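Local coordinates for poly-beta-1,6-N-acetyl-D-glucosamine N-deacetylase (Aggregatibacter actinomycetemcomitans, PDB 4U10), which probably removes acetyl groups from the N-acetylglucosamine units of poly-beta-1,6-N-acetyl-D-glucosamine as a metal-dependent polysaccharide deacetylase, represented here by the deacetylase part of a longer protein, at residues S30-K42 with N82-P94. Sequence-based numbering, arbitrary orientation.
Sequences SANLLISHFNWLK and NVIYPILKAYNYP. With ZN (zinc ion), chain E.
An aromatic cluster of Phe38, Tyr91 and Tyr93 joins two nearly parallel helices, 31-42 and 79-91; the axes of 31-42 and 82-91 come within 11.1 Å and cross at -25°. Phe38 is the middle ring. The edge of Tyr93 meets one of its faces in a T-shaped pair, centroids 5.0 Å apart, while Leu34 of its own helix covers the opposite face. The edge of Phe38 in turn points at the face of Tyr91, with the planes at 73°, and Phe38 CB lies over that same ring in a CH-pi contact. With CG beside the backbone N (chi1 -79°), the Phe38 ring also reaches Ile87, and Ile87 CG2 approaches Phe38 CE2 to 3.5 Å.

Toward the helix starts the packing turns aliphatic, and Ile87 fits as a knob among Ala31, Leu34, Ile35 and Phe38. Ala31 CB meets Val83 CG1 at 4.0 Å. Both helices lie against the central beta-sheet of the polysaccharide deacetylase domain: Phe38, Leu41 and Tyr93 touch Leu71 of strand 68-75, and Ile84 packs on Val12 of strand 3-13.

At the other end, Tyr91 is a second knob, among Ile35, Phe38, Asn39 and Lys42. Its OH donates to Asn39 OD1 near the ring plane, though the modelled 2.4 Å is doubtfully short. Beyond the Schellman turn at Asn92, Tyr93 OH donates to Phe38 O at 2.8 Å, from somewhat out of the carbonyl plane, and tethers the loop to the last turn of helix 31-42. Lys42 CB lies beside that hydroxyl, while Lys42 NZ coordinates a zinc ion at 2.5 Å together with Asp43.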
ATOM      1  N   SER A  30      -3.705 -13.449 -10.242  1.00 17.49           N
ATOM      2  CA  SER A  30      -2.839 -14.588 -10.461  1.00 18.82           C
ATOM      3  C   SER A  30      -1.465 -14.051 -10.771  1.00 17.46           C
ATOM      4  O   SER A  30      -1.297 -12.926 -11.279  1.00 18.33           O
ATOM      5  CB  SER A  30      -3.316 -15.491 -11.642  1.00 19.25           C
ATOM      6  OG  SER A  30      -3.268 -14.745 -12.856  1.00 19.36           O
ATOM      7  N   ALA A  31      -0.490 -14.860 -10.435  1.00 18.47           N
ATOM      8  CA  ALA A  31       0.885 -14.568 -10.744  1.00 18.86           C
ATOM      9  C   ALA A  31       1.030 -14.458 -12.275  1.00 19.51           C
ATOM     10  O   ALA A  31       1.781 -13.630 -12.757  1.00 21.93           O
ATOM     11  CB  ALA A  31       1.756 -15.646 -10.163  1.00 19.40           C
ATOM     12  N   ASN A  32       0.281 -15.243 -13.059  1.00 20.47           N
ATOM     13  CA  ASN A  32       0.380 -15.104 -14.529  1.00 22.06           C
ATOM     14  C   ASN A  32      -0.031 -13.737 -15.004  1.00 20.69           C
ATOM     15  O   ASN A  32       0.627 -13.131 -15.904  1.00 19.92           O
ATOM     16  CB  ASN A  32      -0.461 -16.172 -15.247  1.00 29.08           C
ATOM     17  CG  ASN A  32      -0.210 -16.187 -16.750  1.00 37.13           C
ATOM     18  OD1 ASN A  32       0.789 -16.738 -17.211  1.00 36.02           O
ATOM     19  ND2 ASN A  32      -1.106 -15.546 -17.525  1.00 36.81           N
ATOM     20  N   LEU A  33      -1.108 -13.210 -14.404  1.00 18.12           N
ATOM     21  CA  LEU A  33      -1.554 -11.882 -14.778  1.00 20.58           C
ATOM     22  C   LEU A  33      -0.508 -10.834 -14.385  1.00 18.58           C
ATOM     23  O   LEU A  33      -0.294  -9.877 -15.151  1.00 18.77           O
ATOM     24  CB  LEU A  33      -2.921 -11.502 -14.226  1.00 19.81           C
ATOM     25  CG  LEU A  33      -3.379 -10.100 -14.579  1.00 23.18           C
ATOM     26  CD1 LEU A  33      -3.672  -9.954 -16.072  1.00 22.05           C
ATOM     27  CD2 LEU A  33      -4.645  -9.738 -13.796  1.00 24.84           C
ATOM     28  N   LEU A  34       0.141 -11.033 -13.244  1.00 17.83           N
ATOM     29  CA  LEU A  34       1.165 -10.107 -12.744  1.00 17.86           C
ATOM     30  C   LEU A  34       2.350 -10.118 -13.755  1.00 17.39           C
ATOM     31  O   LEU A  34       2.833  -9.060 -14.217  1.00 19.43           O
ATOM     32  CB  LEU A  34       1.672 -10.540 -11.353  1.00 17.73           C
ATOM     33  CG  LEU A  34       2.835  -9.711 -10.778  1.00 18.29           C
ATOM     34  CD1 LEU A  34       2.355  -8.282 -10.499  1.00 18.25           C
ATOM     35  CD2 LEU A  34       3.550 -10.256  -9.530  1.00 17.69           C
ATOM     36  N   ILE A  35       2.793 -11.304 -14.100  1.00 18.22           N
ATOM     37  CA  ILE A  35       3.926 -11.478 -15.118  1.00 18.66           C
ATOM     38  C   ILE A  35       3.589 -10.824 -16.430  1.00 19.53           C
ATOM     39  O   ILE A  35       4.447 -10.196 -17.100  1.00 19.50           O
ATOM     40  CB  ILE A  35       4.280 -12.975 -15.245  1.00 18.38           C
ATOM     41  CG1 ILE A  35       4.970 -13.410 -13.947  1.00 19.15           C
ATOM     42  CG2 ILE A  35       5.143 -13.292 -16.491  1.00 18.64           C
ATOM     43  CD1 ILE A  35       5.118 -14.925 -13.719  1.00 19.59           C
ATOM     44  N   SER A  36       2.292 -10.873 -16.777  1.00 19.05           N
ATOM     45  CA  SER A  36       1.841 -10.319 -18.036  1.00 19.22           C
ATOM     46  C   SER A  36       1.937  -8.815 -18.021  1.00 21.42           C
ATOM     47  O   SER A  36       2.322  -8.162 -19.037  1.00 20.69           O
ATOM     48  CB  SER A  36       0.417 -10.813 -18.414  1.00 20.86           C
ATOM     49  OG  SER A  36      -0.587 -10.028 -17.851  1.00 21.97           O
ATOM     50  N   HIS A  37       1.580  -8.234 -16.877  1.00 19.58           N
ATOM     51  CA  HIS A  37       1.765  -6.838 -16.697  1.00 20.92           C
ATOM     52  C   HIS A  37       3.285  -6.482 -16.746  1.00 19.58           C
ATOM     53  O   HIS A  37       3.646  -5.514 -17.360  1.00 22.16           O
ATOM     54  CB  HIS A  37       1.180  -6.368 -15.369  1.00 22.01           C
ATOM     55  CG  HIS A  37      -0.296  -6.462 -15.297  1.00 21.50           C
ATOM     56  ND1 HIS A  37      -0.982  -6.283 -14.125  1.00 23.59           N
ATOM     57  CD2 HIS A  37      -1.223  -6.765 -16.228  1.00 24.66           C
ATOM     58  CE1 HIS A  37      -2.275  -6.407 -14.341  1.00 24.33           C
ATOM     59  NE2 HIS A  37      -2.451  -6.709 -15.610  1.00 26.07           N
ATOM     60  N   PHE A  38       4.112  -7.241 -16.049  1.00 18.83           N
ATOM     61  CA  PHE A  38       5.581  -6.974 -15.949  1.00 19.14           C
ATOM     62  C   PHE A  38       6.247  -7.057 -17.291  1.00 20.65           C
ATOM     63  O   PHE A  38       7.114  -6.254 -17.619  1.00 22.61           O
ATOM     64  CB  PHE A  38       6.246  -7.981 -15.017  1.00 18.25           C
ATOM     65  CG  PHE A  38       6.046  -7.677 -13.568  1.00 19.24           C
ATOM     66  CD1 PHE A  38       5.109  -6.736 -13.157  1.00 20.10           C
ATOM     67  CD2 PHE A  38       6.748  -8.375 -12.619  1.00 19.06           C
ATOM     68  CE1 PHE A  38       4.910  -6.473 -11.796  1.00 21.13           C
ATOM     69  CE2 PHE A  38       6.546  -8.118 -11.280  1.00 20.74           C
ATOM     70  CZ  PHE A  38       5.647  -7.150 -10.868  1.00 19.00           C
ATOM     71  N   ASN A  39       5.820  -8.047 -18.065  1.00 21.99           N
ATOM     72  CA  ASN A  39       6.180  -8.129 -19.500  1.00 23.28           C
ATOM     73  C   ASN A  39       5.656  -7.013 -20.398  1.00 23.28           C
ATOM     74  O   ASN A  39       6.374  -6.546 -21.256  1.00 25.92           O
ATOM     75  CB  ASN A  39       5.677  -9.446 -20.062  1.00 22.55           C
ATOM     76  CG  ASN A  39       6.470 -10.600 -19.568  1.00 22.12           C
ATOM     77  OD1 ASN A  39       7.610 -10.438 -19.111  1.00 21.09           O
ATOM     78  ND2 ASN A  39       5.883 -11.803 -19.643  1.00 22.24           N
ATOM     79  N   TRP A  40       4.403  -6.625 -20.237  1.00 23.37           N
ATOM     80  CA  TRP A  40       3.804  -5.619 -21.055  1.00 25.49           C
ATOM     81  C   TRP A  40       4.470  -4.277 -20.783  1.00 29.13           C
ATOM     82  O   TRP A  40       4.688  -3.495 -21.734  1.00 27.55           O
ATOM     83  CB  TRP A  40       2.318  -5.509 -20.781  1.00 28.58           C
ATOM     84  CG  TRP A  40       1.705  -4.539 -21.676  1.00 32.30           C
ATOM     85  CD1 TRP A  40       1.181  -4.799 -22.909  1.00 34.05           C
ATOM     86  CD2 TRP A  40       1.586  -3.117 -21.478  1.00 35.48           C
ATOM     87  NE1 TRP A  40       0.720  -3.643 -23.473  1.00 36.25           N
ATOM     88  CE2 TRP A  40       0.964  -2.592 -22.627  1.00 37.91           C
ATOM     89  CE3 TRP A  40       1.944  -2.239 -20.440  1.00 36.76           C
ATOM     90  CZ2 TRP A  40       0.686  -1.220 -22.779  1.00 40.94           C
ATOM     91  CZ3 TRP A  40       1.658  -0.875 -20.585  1.00 39.43           C
ATOM     92  CH2 TRP A  40       1.038  -0.380 -21.749  1.00 42.60           C
ATOM     93  N   LEU A  41       4.806  -4.005 -19.510  1.00 24.01           N
ATOM     94  CA  LEU A  41       5.454  -2.746 -19.191  1.00 26.28           C
ATOM     95  C   LEU A  41       6.796  -2.679 -19.931  1.00 25.55           C
ATOM     96  O   LEU A  41       7.076  -1.685 -20.591  1.00 24.83           O
ATOM     97  CB  LEU A  41       5.690  -2.562 -17.664  1.00 24.09           C
ATOM     98  CG  LEU A  41       4.457  -2.472 -16.763  1.00 22.27           C
ATOM     99  CD1 LEU A  41       4.826  -2.611 -15.308  1.00 22.61           C
ATOM    100  CD2 LEU A  41       3.780  -1.144 -17.020  1.00 23.33           C
ATOM    101  N   LYS A  42       7.617  -3.721 -19.808  1.00 26.63           N
ATOM    102  CA  LYS A  42       9.015  -3.621 -20.313  1.00 29.32           C
ATOM    103  C   LYS A  42       9.023  -3.643 -21.852  1.00 31.54           C
ATOM    104  O   LYS A  42       9.911  -3.029 -22.467  1.00 29.95           O
ATOM    105  CB  LYS A  42       9.899  -4.745 -19.796  1.00 30.29           C
ATOM    106  CG  LYS A  42       9.712  -6.096 -20.500  1.00 28.63           C
ATOM    107  CD  LYS A  42      10.509  -7.158 -19.756  1.00 29.91           C
ATOM    108  CE  LYS A  42      10.747  -8.443 -20.535  1.00 28.95           C
ATOM    109  NZ  LYS A  42       9.467  -9.069 -20.941  1.00 31.12           N
ATOM    110  N   ASN A  82       6.270 -14.754  -0.720  1.00 15.98           N
ATOM    111  CA  ASN A  82       6.220 -16.093  -1.315  1.00 17.38           C
ATOM    112  C   ASN A  82       5.993 -16.171  -2.829  1.00 17.67           C
ATOM    113  O   ASN A  82       6.340 -17.177  -3.439  1.00 16.57           O
ATOM    114  CB  ASN A  82       5.104 -16.956  -0.694  1.00 19.42           C
ATOM    115  CG  ASN A  82       5.336 -17.234   0.759  1.00 21.88           C
ATOM    116  OD1 ASN A  82       6.483 -17.300   1.211  1.00 24.83           O
ATOM    117  ND2 ASN A  82       4.247 -17.322   1.540  1.00 23.71           N
ATOM    118  N   VAL A  83       5.353 -15.164  -3.406  1.00 16.31           N
ATOM    119  CA  VAL A  83       4.932 -15.213  -4.772  1.00 16.25           C
ATOM    120  C   VAL A  83       5.516 -14.006  -5.475  1.00 17.18           C
ATOM    121  O   VAL A  83       6.231 -14.165  -6.443  1.00 20.33           O
ATOM    122  CB  VAL A  83       3.402 -15.213  -4.896  1.00 16.54           C
ATOM    123  CG1 VAL A  83       2.961 -15.094  -6.365  1.00 18.88           C
ATOM    124  CG2 VAL A  83       2.802 -16.456  -4.236  1.00 17.10           C
ATOM    125  N   ILE A  84       5.322 -12.817  -4.929  1.00 15.94           N
ATOM    126  CA  ILE A  84       5.688 -11.604  -5.644  1.00 15.29           C
ATOM    127  C   ILE A  84       7.200 -11.386  -5.692  1.00 15.24           C
ATOM    128  O   ILE A  84       7.764 -11.095  -6.742  1.00 15.90           O
ATOM    129  CB  ILE A  84       4.967 -10.405  -5.021  1.00 15.87           C
ATOM    130  CG1 ILE A  84       3.466 -10.543  -5.264  1.00 15.79           C
ATOM    131  CG2 ILE A  84       5.447  -9.105  -5.645  1.00 15.85           C
ATOM    132  CD1 ILE A  84       2.624  -9.891  -4.213  1.00 17.53           C
ATOM    133  N   TYR A  85       7.851 -11.498  -4.554  1.00 15.94           N
ATOM    134  CA  TYR A  85       9.220 -11.078  -4.400  1.00 16.28           C
ATOM    135  C   TYR A  85      10.159 -11.831  -5.336  1.00 18.50           C
ATOM    136  O   TYR A  85      10.921 -11.203  -6.048  1.00 21.10           O
ATOM    137  CB  TYR A  85       9.583 -11.148  -2.893  1.00 17.01           C
ATOM    138  CG  TYR A  85      11.012 -10.880  -2.540  1.00 17.63           C
ATOM    139  CD1 TYR A  85      11.614  -9.707  -2.903  1.00 17.95           C
ATOM    140  CD2 TYR A  85      11.765 -11.816  -1.788  1.00 18.87           C
ATOM    141  CE1 TYR A  85      12.954  -9.466  -2.573  1.00 18.06           C
ATOM    142  CE2 TYR A  85      13.087 -11.580  -1.447  1.00 18.68           C
ATOM    143  CZ  TYR A  85      13.665 -10.414  -1.832  1.00 18.53           C
ATOM    144  OH  TYR A  85      14.956 -10.176  -1.512  1.00 17.55           O
ATOM    145  N   PRO A  86      10.038 -13.167  -5.435  1.00 17.75           N
ATOM    146  CA  PRO A  86      10.875 -13.888  -6.396  1.00 19.43           C
ATOM    147  C   PRO A  86      10.750 -13.331  -7.852  1.00 18.85           C
ATOM    148  O   PRO A  86      11.755 -13.237  -8.557  1.00 18.02           O
ATOM    149  CB  PRO A  86      10.377 -15.333  -6.316  1.00 19.74           C
ATOM    150  CG  PRO A  86       9.576 -15.438  -5.056  1.00 21.21           C
ATOM    151  CD  PRO A  86       9.132 -14.043  -4.689  1.00 19.82           C
ATOM    152  N   ILE A  87       9.537 -12.936  -8.231  1.00 16.19           N
ATOM    153  CA  ILE A  87       9.248 -12.356  -9.518  1.00 17.49           C
ATOM    154  C   ILE A  87       9.896 -10.995  -9.634  1.00 17.32           C
ATOM    155  O   ILE A  87      10.518 -10.707 -10.646  1.00 17.00           O
ATOM    156  CB  ILE A  87       7.737 -12.276  -9.783  1.00 17.91           C
ATOM    157  CG1 ILE A  87       7.145 -13.693  -9.894  1.00 19.37           C
ATOM    158  CG2 ILE A  87       7.445 -11.543 -11.113  1.00 18.92           C
ATOM    159  CD1 ILE A  87       5.621 -13.728  -9.820  1.00 18.51           C
ATOM    160  N   LEU A  88       9.831 -10.179  -8.579  1.00 17.69           N
ATOM    161  CA  LEU A  88      10.491  -8.845  -8.649  1.00 16.94           C
ATOM    162  C   LEU A  88      11.978  -9.006  -8.882  1.00 16.68           C
ATOM    163  O   LEU A  88      12.564  -8.259  -9.697  1.00 15.73           O
ATOM    164  CB  LEU A  88      10.252  -8.020  -7.393  1.00 17.55           C
ATOM    165  CG  LEU A  88       8.828  -7.605  -7.017  1.00 17.00           C
ATOM    166  CD1 LEU A  88       8.750  -6.996  -5.624  1.00 16.30           C
ATOM    167  CD2 LEU A  88       8.302  -6.687  -8.114  1.00 17.93           C
ATOM    168  N   LYS A  89      12.580  -9.956  -8.170  1.00 17.19           N
ATOM    169  CA  LYS A  89      13.984 -10.270  -8.294  1.00 19.99           C
ATOM    170  C   LYS A  89      14.352 -10.749  -9.714  1.00 19.76           C
ATOM    171  O   LYS A  89      15.322 -10.288 -10.249  1.00 19.42           O
ATOM    172  CB  LYS A  89      14.431 -11.318  -7.285  1.00 21.02           C
ATOM    173  CG  LYS A  89      14.421 -10.817  -5.876  1.00 23.90           C
ATOM    174  CD  LYS A  89      15.184 -11.726  -4.950  1.00 27.75           C
ATOM    175  CE  LYS A  89      14.480 -13.062  -4.807  1.00 30.73           C
ATOM    176  NZ  LYS A  89      14.950 -13.825  -3.601  1.00 32.73           N
ATOM    177  N   ALA A  90      13.582 -11.670 -10.276  1.00 17.40           N
ATOM    178  CA  ALA A  90      13.733 -12.125 -11.670  1.00 18.38           C
ATOM    179  C   ALA A  90      13.660 -11.000 -12.722  1.00 19.64           C
ATOM    180  O   ALA A  90      14.422 -10.981 -13.680  1.00 20.76           O
ATOM    181  CB  ALA A  90      12.627 -13.128 -11.989  1.00 17.22           C
ATOM    182  N   TYR A  91      12.742 -10.069 -12.546  1.00 17.93           N
ATOM    183  CA  TYR A  91      12.647  -8.928 -13.438  1.00 18.90           C
ATOM    184  C   TYR A  91      13.562  -7.758 -13.093  1.00 19.61           C
ATOM    185  O   TYR A  91      13.609  -6.776 -13.828  1.00 19.56           O
ATOM    186  CB  TYR A  91      11.200  -8.449 -13.443  1.00 20.45           C
ATOM    187  CG  TYR A  91      10.349  -9.313 -14.336  1.00 20.74           C
ATOM    188  CD1 TYR A  91       9.864 -10.529 -13.919  1.00 20.52           C
ATOM    189  CD2 TYR A  91      10.016  -8.861 -15.620  1.00 21.73           C
ATOM    190  CE1 TYR A  91       9.054 -11.303 -14.774  1.00 21.26           C
ATOM    191  CE2 TYR A  91       9.246  -9.620 -16.487  1.00 21.40           C
ATOM    192  CZ  TYR A  91       8.790 -10.858 -16.084  1.00 20.74           C
ATOM    193  OH  TYR A  91       7.999 -11.557 -16.983  1.00 21.03           O
ATOM    194  N   ASN A  92      14.242  -7.860 -11.971  1.00 20.97           N
ATOM    195  CA  ASN A  92      14.881  -6.725 -11.325  1.00 24.89           C
ATOM    196  C   ASN A  92      13.995  -5.433 -11.267  1.00 23.14           C
ATOM    197  O   ASN A  92      14.399  -4.308 -11.598  1.00 20.88           O
ATOM    198  CB  ASN A  92      16.270  -6.496 -11.925  1.00 28.29           C
ATOM    199  CG  ASN A  92      17.135  -5.650 -11.029  1.00 33.00           C
ATOM    200  OD1 ASN A  92      17.187  -5.841  -9.807  1.00 30.95           O
ATOM    201  ND2 ASN A  92      17.791  -4.686 -11.626  1.00 35.70           N
ATOM    202  N   TYR A  93      12.766  -5.655 -10.807  1.00 19.18           N
ATOM    203  CA  TYR A  93      11.783  -4.605 -10.545  1.00 18.45           C
ATOM    204  C   TYR A  93      11.695  -4.244  -9.099  1.00 16.48           C
ATOM    205  O   TYR A  93      11.413  -5.093  -8.246  1.00 14.89           O
ATOM    206  CB  TYR A  93      10.395  -5.058 -11.001  1.00 17.83           C
ATOM    207  CG  TYR A  93      10.133  -4.976 -12.476  1.00 19.27           C
ATOM    208  CD1 TYR A  93      11.068  -4.449 -13.390  1.00 20.82           C
ATOM    209  CD2 TYR A  93       8.915  -5.381 -12.973  1.00 19.35           C
ATOM    210  CE1 TYR A  93      10.766  -4.378 -14.754  1.00 22.82           C
ATOM    211  CE2 TYR A  93       8.621  -5.285 -14.322  1.00 23.17           C
ATOM    212  CZ  TYR A  93       9.553  -4.799 -15.216  1.00 21.66           C
ATOM    213  OH  TYR A  93       9.191  -4.708 -16.552  1.00 25.67           O
ATOM    214  N   PRO A  94      11.980  -2.980  -8.779  1.00 17.85           N
ATOM    215  CA  PRO A  94      11.710  -2.555  -7.419  1.00 16.70           C
ATOM    216  C   PRO A  94      10.218  -2.263  -7.221  1.00 15.08           C
ATOM    217  O   PRO A  94       9.438  -2.130  -8.205  1.00 13.83           O
ATOM    218  CB  PRO A  94      12.493  -1.265  -7.289  1.00 17.79           C
ATOM    219  CG  PRO A  94      12.604  -0.735  -8.657  1.00 20.20           C
ATOM    220  CD  PRO A  94      12.588  -1.914  -9.581  1.00 20.28           C
TER
HETATM  221 ZN    ZN E 403       8.587  -9.576 -23.200  0.60 14.98          ZN